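Local coordinates for RimK domain protein ATP-grasp (Sphaerobacter thermophilus, PDB 5I47) that probably binds ATP and a metal ion and, as a RimK-type ATP-grasp ligase, may join an amino acid to a carboxylate on its substrate, at residues I22-F25 with A26-H30; F257-L260 with S261-V265. One frame throughout, in Å; residues are numbered along the deposited sequence.

Contact 1 (I22-F25 with A26-H30); sequences IEAF and AARGH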
ATOM      1  N   ILE B  22      16.202 -20.020 -16.898  1.00 48.32           N
ATOM      2  CA  ILE B  22      15.701 -21.335 -17.280  1.00 51.53           C
ATOM      3  C   ILE B  22      16.853 -22.318 -17.441  1.00 56.59           C
ATOM      4  O   ILE B  22      16.716 -23.504 -17.114  1.00 58.49           O
ATOM      5  CB  ILE B  22      14.842 -21.232 -18.554  1.00 52.74           C
ATOM      6  CG1 ILE B  22      13.584 -20.407 -18.266  1.00 46.32           C
ATOM      7  CG2 ILE B  22      14.469 -22.616 -19.072  1.00 55.39           C
ATOM      8  CD1 ILE B  22      12.482 -20.588 -19.277  1.00 46.46           C
ATOM      9  N   GLU B  23      18.010 -21.849 -17.918  1.00 57.61           N
ATOM     10  CA  GLU B  23      19.189 -22.709 -17.967  1.00 58.87           C
ATOM     11  C   GLU B  23      19.656 -23.071 -16.565  1.00 52.64           C
ATOM     12  O   GLU B  23      19.882 -24.248 -16.258  1.00 50.61           O
ATOM     13  CB  GLU B  23      20.317 -22.025 -18.742  1.00 66.28           C
ATOM     14  CG  GLU B  23      20.014 -21.764 -20.209  1.00 74.77           C
ATOM     15  CD  GLU B  23      21.176 -21.104 -20.936  1.00 78.53           C
ATOM     16  OE1 GLU B  23      22.340 -21.320 -20.529  1.00 78.33           O
ATOM     17  OE2 GLU B  23      20.922 -20.366 -21.913  1.00 78.52           O
ATOM     18  N   ALA B  24      19.795 -22.068 -15.694  1.00 48.81           N
ATOM     19  CA  ALA B  24      20.323 -22.313 -14.356  1.00 46.17           C
ATOM     20  C   ALA B  24      19.394 -23.207 -13.545  1.00 51.96           C
ATOM     21  O   ALA B  24      19.858 -24.060 -12.780  1.00 56.25           O
ATOM     22  CB  ALA B  24      20.562 -20.984 -13.639  1.00 43.21           C
ATOM     23  N   PHE B  25      18.078 -23.032 -13.699  1.00 55.45           N
ATOM     24  CA  PHE B  25      17.135 -23.909 -13.010  1.00 54.60           C
ATOM     25  C   PHE B  25      17.144 -25.310 -13.612  1.00 55.34           C
ATOM     26  O   PHE B  25      17.028 -26.304 -12.885  1.00 53.19           O
ATOM     27  CB  PHE B  25      15.723 -23.320 -13.053  1.00 53.75           C
ATOM     28  CG  PHE B  25      15.449 -22.311 -11.973  1.00 53.01           C
ATOM     29  CD1 PHE B  25      15.289 -22.711 -10.658  1.00 49.32           C
ATOM     30  CD2 PHE B  25      15.336 -20.962 -12.276  1.00 55.69           C
ATOM     31  CE1 PHE B  25      15.036 -21.788  -9.663  1.00 47.88           C
ATOM     32  CE2 PHE B  25      15.083 -20.033 -11.283  1.00 55.01           C
ATOM     33  CZ  PHE B  25      14.932 -20.446  -9.976  1.00 49.35           C
ATOM     34  N   ALA B  26      17.268 -25.410 -14.939  1.00 58.70           N
ATOM     35  CA  ALA B  26      17.365 -26.722 -15.569  1.00 62.96           C
ATOM     36  C   ALA B  26      18.654 -27.426 -15.168  1.00 63.72           C
ATOM     37  O   ALA B  26      18.658 -28.640 -14.928  1.00 63.36           O
ATOM     38  CB  ALA B  26      17.276 -26.588 -17.089  1.00 63.24           C
ATOM     39  N   ALA B  27      19.756 -26.676 -15.076  1.00 60.73           N
ATOM     40  CA  ALA B  27      21.019 -27.240 -14.616  1.00 57.68           C
ATOM     41  C   ALA B  27      20.936 -27.750 -13.186  1.00 58.99           C
ATOM     42  O   ALA B  27      21.710 -28.636 -12.808  1.00 60.70           O
ATOM     43  CB  ALA B  27      22.131 -26.198 -14.736  1.00 52.55           C
ATOM     44  N   ARG B  28      20.017 -27.219 -12.383  1.00 60.32           N
ATOM     45  CA  ARG B  28      19.850 -27.635 -10.997  1.00 57.71           C
ATOM     46  C   ARG B  28      18.657 -28.561 -10.803  1.00 62.14           C
ATOM     47  O   ARG B  28      18.237 -28.783  -9.664  1.00 64.12           O
ATOM     48  CB  ARG B  28      19.728 -26.407 -10.093  1.00 49.16           C
ATOM     49  CG  ARG B  28      21.040 -25.656  -9.941  1.00 47.38           C
ATOM     50  CD  ARG B  28      20.846 -24.222  -9.484  1.00 46.39           C
ATOM     51  NE  ARG B  28      22.125 -23.521  -9.378  1.00 50.22           N
ATOM     52  CZ  ARG B  28      22.783 -23.007 -10.415  1.00 51.01           C
ATOM     53  NH1 ARG B  28      22.285 -23.117 -11.638  1.00 53.99           N
ATOM     54  NH2 ARG B  28      23.940 -22.386 -10.231  1.00 47.52           N
ATOM     55  N   GLY B  29      18.102 -29.102 -11.886  1.00 64.81           N
ATOM     56  CA  GLY B  29      17.086 -30.131 -11.788  1.00 65.13           C
ATOM     57  C   GLY B  29      15.661 -29.650 -11.645  1.00 68.17           C
ATOM     58  O   GLY B  29      14.826 -30.394 -11.117  1.00 69.00           O
ATOM     59  N   HIS B  30      15.346 -28.439 -12.103  1.00 68.23           N
ATOM     60  CA  HIS B  30      13.997 -27.903 -11.992  1.00 63.57           C
ATOM     61  C   HIS B  30      13.600 -27.238 -13.299  1.00 60.60           C
ATOM     62  O   HIS B  30      14.421 -26.584 -13.949  1.00 59.79           O
ATOM     63  CB  HIS B  30      13.888 -26.904 -10.834  1.00 58.88           C
ATOM     64  CG  HIS B  30      14.012 -27.533  -9.481  1.00 57.72           C
ATOM     65  ND1 HIS B  30      12.940 -28.091  -8.818  1.00 59.23           N
ATOM     66  CD2 HIS B  30      15.083 -27.694  -8.669  1.00 55.15           C
ATOM     67  CE1 HIS B  30      13.344 -28.567  -7.655  1.00 57.02           C
ATOM     68  NE2 HIS B  30      14.640 -28.340  -7.539  1.00 56.87           N
TER
HETATM   69  O   HOH W   1      14.541 -24.472 -16.344  1.00 36.32           O

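Contact 2 (F257-L260 with S261-V265); sequences FRSL and SGRGV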
ATOM      1  N   PHE B 257      19.828  -7.998 -15.129  1.00 54.85           N
ATOM      2  CA  PHE B 257      21.190  -8.430 -14.835  1.00 53.08           C
ATOM      3  C   PHE B 257      21.889  -8.902 -16.105  1.00 58.59           C
ATOM      4  O   PHE B 257      22.757  -9.777 -16.067  1.00 61.45           O
ATOM      5  CB  PHE B 257      21.220  -9.501 -13.743  1.00 43.42           C
ATOM      6  CG  PHE B 257      20.384 -10.718 -14.034  1.00 40.47           C
ATOM      7  CD1 PHE B 257      20.935 -11.820 -14.669  1.00 42.75           C
ATOM      8  CD2 PHE B 257      19.063 -10.780 -13.624  1.00 37.47           C
ATOM      9  CE1 PHE B 257      20.175 -12.950 -14.912  1.00 42.54           C
ATOM     10  CE2 PHE B 257      18.296 -11.905 -13.868  1.00 35.55           C
ATOM     11  CZ  PHE B 257      18.854 -12.991 -14.511  1.00 40.29           C
ATOM     12  N   ARG B 258      21.512  -8.301 -17.238  1.00 60.24           N
ATOM     13  CA  ARG B 258      22.119  -8.630 -18.525  1.00 56.03           C
ATOM     14  C   ARG B 258      23.596  -8.258 -18.548  1.00 53.73           C
ATOM     15  O   ARG B 258      24.457  -9.092 -18.851  1.00 52.38           O
ATOM     16  CB  ARG B 258      21.369  -7.896 -19.637  1.00 55.41           C
ATOM     17  CG  ARG B 258      21.196  -8.662 -20.930  1.00 59.14           C
ATOM     18  CD  ARG B 258      20.499  -7.789 -21.964  1.00 61.84           C
ATOM     19  NE  ARG B 258      19.255  -7.220 -21.451  1.00 64.61           N
ATOM     20  CZ  ARG B 258      18.043  -7.541 -21.891  1.00 67.72           C
ATOM     21  NH1 ARG B 258      17.898  -8.425 -22.867  1.00 68.52           N
ATOM     22  NH2 ARG B 258      16.971  -6.969 -21.363  1.00 69.92           N
ATOM     23  N   SER B 259      23.902  -6.996 -18.229  1.00 53.49           N
ATOM     24  CA  SER B 259      25.275  -6.509 -18.306  1.00 55.62           C
ATOM     25  C   SER B 259      26.198  -7.280 -17.371  1.00 59.36           C
ATOM     26  O   SER B 259      27.327  -7.620 -17.744  1.00 62.20           O
ATOM     27  CB  SER B 259      25.312  -5.016 -17.978  1.00 58.78           C
ATOM     28  OG  SER B 259      26.642  -4.567 -17.780  1.00 63.06           O
ATOM     29  N   LEU B 260      25.737  -7.566 -16.152  1.00 58.55           N
ATOM     30  CA  LEU B 260      26.596  -8.241 -15.184  1.00 54.61           C
ATOM     31  C   LEU B 260      26.859  -9.686 -15.591  1.00 50.62           C
ATOM     32  O   LEU B 260      27.974 -10.189 -15.419  1.00 49.88           O
ATOM     33  CB  LEU B 260      25.974  -8.170 -13.790  1.00 56.34           C
ATOM     34  CG  LEU B 260      26.927  -8.491 -12.637  1.00 60.39           C
ATOM     35  CD1 LEU B 260      28.115  -7.540 -12.648  1.00 60.97           C
ATOM     36  CD2 LEU B 260      26.205  -8.436 -11.298  1.00 60.99           C
ATOM     37  N   SER B 261      25.848 -10.369 -16.136  1.00 49.11           N
ATOM     38  CA  SER B 261      26.059 -11.705 -16.683  1.00 53.27           C
ATOM     39  C   SER B 261      27.039 -11.697 -17.847  1.00 59.35           C
ATOM     40  O   SER B 261      27.699 -12.712 -18.099  1.00 57.31           O
ATOM     41  CB  SER B 261      24.732 -12.312 -17.136  1.00 54.13           C
ATOM     42  OG  SER B 261      24.048 -12.919 -16.058  1.00 57.49           O
ATOM     43  N   GLY B 262      27.149 -10.572 -18.555  1.00 68.65           N
ATOM     44  CA  GLY B 262      28.086 -10.495 -19.662  1.00 69.39           C
ATOM     45  C   GLY B 262      29.531 -10.619 -19.220  1.00 71.04           C
ATOM     46  O   GLY B 262      30.359 -11.192 -19.932  1.00 77.50           O
ATOM     47  N   ARG B 263      29.858 -10.089 -18.041  1.00 61.61           N
ATOM     48  CA  ARG B 263      31.223 -10.140 -17.533  1.00 55.82           C
ATOM     49  C   ARG B 263      31.505 -11.409 -16.738  1.00 56.49           C
ATOM     50  O   ARG B 263      32.319 -11.389 -15.805  1.00 60.12           O
ATOM     51  CB  ARG B 263      31.518  -8.897 -16.697  1.00 54.23           C
ATOM     52  CG  ARG B 263      31.037  -7.618 -17.344  1.00 54.05           C
ATOM     53  CD  ARG B 263      31.457  -6.400 -16.550  1.00 58.49           C
ATOM     54  NE  ARG B 263      30.539  -5.289 -16.776  1.00 64.65           N
ATOM     55  CZ  ARG B 263      29.656  -4.859 -15.882  1.00 68.54           C
ATOM     56  NH1 ARG B 263      29.587  -5.435 -14.690  1.00 74.05           N
ATOM     57  NH2 ARG B 263      28.847  -3.851 -16.176  1.00 67.11           N
ATOM     58  N   GLY B 264      30.847 -12.517 -17.083  1.00 53.47           N
ATOM     59  CA  GLY B 264      31.121 -13.798 -16.471  1.00 52.45           C
ATOM     60  C   GLY B 264      30.560 -13.995 -15.082  1.00 51.40           C
ATOM     61  O   GLY B 264      30.710 -15.091 -14.526  1.00 52.54           O
ATOM     62  N   VAL B 265      29.927 -12.980 -14.494  1.00 50.62           N
ATOM     63  CA  VAL B 265      29.296 -13.151 -13.191  1.00 45.80           C
ATOM     64  C   VAL B 265      28.036 -13.986 -13.371  1.00 44.51           C
ATOM     65  O   VAL B 265      27.101 -13.583 -14.072  1.00 49.43           O
ATOM     66  CB  VAL B 265      28.981 -11.795 -12.552  1.00 46.86           C
ATOM     67  CG1 VAL B 265      28.379 -11.992 -11.167  1.00 47.85           C
ATOM     68  CG2 VAL B 265      30.236 -10.938 -12.479  1.00 49.98           C
TER

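Contact 1 (I22-F25 with A26-H30)
R28 curls back over the last turn of helix 16-27, and its NH1 donates to the carbonyl O of A24 at 2.8 Å. That oxygen lies in the guanidinium plane, at its edge, although the donor is tilted 32° from the carbonyl plane of A24; NH1 also touches the CB of A24. With CG beside the backbone N (chi1 -71°) and an extended run from CG to NE, the arm lies alongside the helix, and NE goes on to form a salt bridge with D273 of helix 267-275. The tight side belongs to F25: its ring is buried among V7, A32, V275 and L276, and the CB of H30 approaches it obliquely. Backbone bonds hold the turn, A27 N to E23 O at 2.7 Å and H30 N to F25 O at 2.8 Å. On the looser side, E23, A26 and A27 face solvent. A water donates to I22 O and, over a longer 3.2 Å, to H30 O, bridging helix and following loop. G29, at positive phi (87°), gives its N to A26 O and is the C-prime residue. The result is a Schellman motif, ending the helix of a beta-alpha-beta unit in a Rossmann-like preATP-grasp domain.

Contact 2 (F257-L260 with S261-V265)
The F257 ring meets S261 at its edge: OG lies near the ring plane, 3.6 Å from CD1. The other flat group, the R263 guanidinium, has the carbonyl O of S259 over one face, 4.0 Å above the plane and over its centre, with the CA of L260 over the same face. R263 NH2 comes within 2.8 Å of S259 OG, but the angle is too poor for a hydrogen bond; that hydroxyl bonds instead to Y209 O, while NH2 has a long, weak ion pair with E194. NH1 reaches the L260 methyl CD1 at 3.3 Å, where the two side chains cross at about a right angle.

In L260, CG stands anti to the backbone N (chi1 -164°), which brings it against V265, CG to CB at 3.9 Å. Beyond these branches, A191 and E194 of strand 190-196 and V267 of helix 267-275 help to bury the leucine. F257, at the N-cap position, packs on V267 and A268 and on L21 of helix 16-27.

One backbone bond is straight and the others are weak: S261 N donates to F257 O at 3.1 Å with an N-H...O angle of 160°, and S261 OG adds a weak bond to the same oxygen. G262 N is shared weakly between R258 O and S259 O, and R263 N makes another weak bond to L260 O. G264 then turns the chain at positive phi (77°). The arrangement is that of a short, single-turn helix linking strand 246-253 to helix 267-275 at the C-terminal end of an ATP-grasp domain.

In the fold
From the N terminus, strand 6-10 leads into helix 16-27, and contact 1 closes the turn at that helix's end, just before strand 31-35 begins. The chain then builds the rest of the parallel sheet and both antiparallel sheets before contact 2 closes the short helix 258-262 and its exit. The two are in series, neither nested nor crossed, with centres 18 Å apart and nearest atoms about 8 Å apart. They do not touch, yet both meet helices 16-27 and 267-275: contact 1 ends the first and leans on the second, while contact 2 packs on both. Together they tie the preATP-grasp region to the C-terminal part of the ATP-grasp domain.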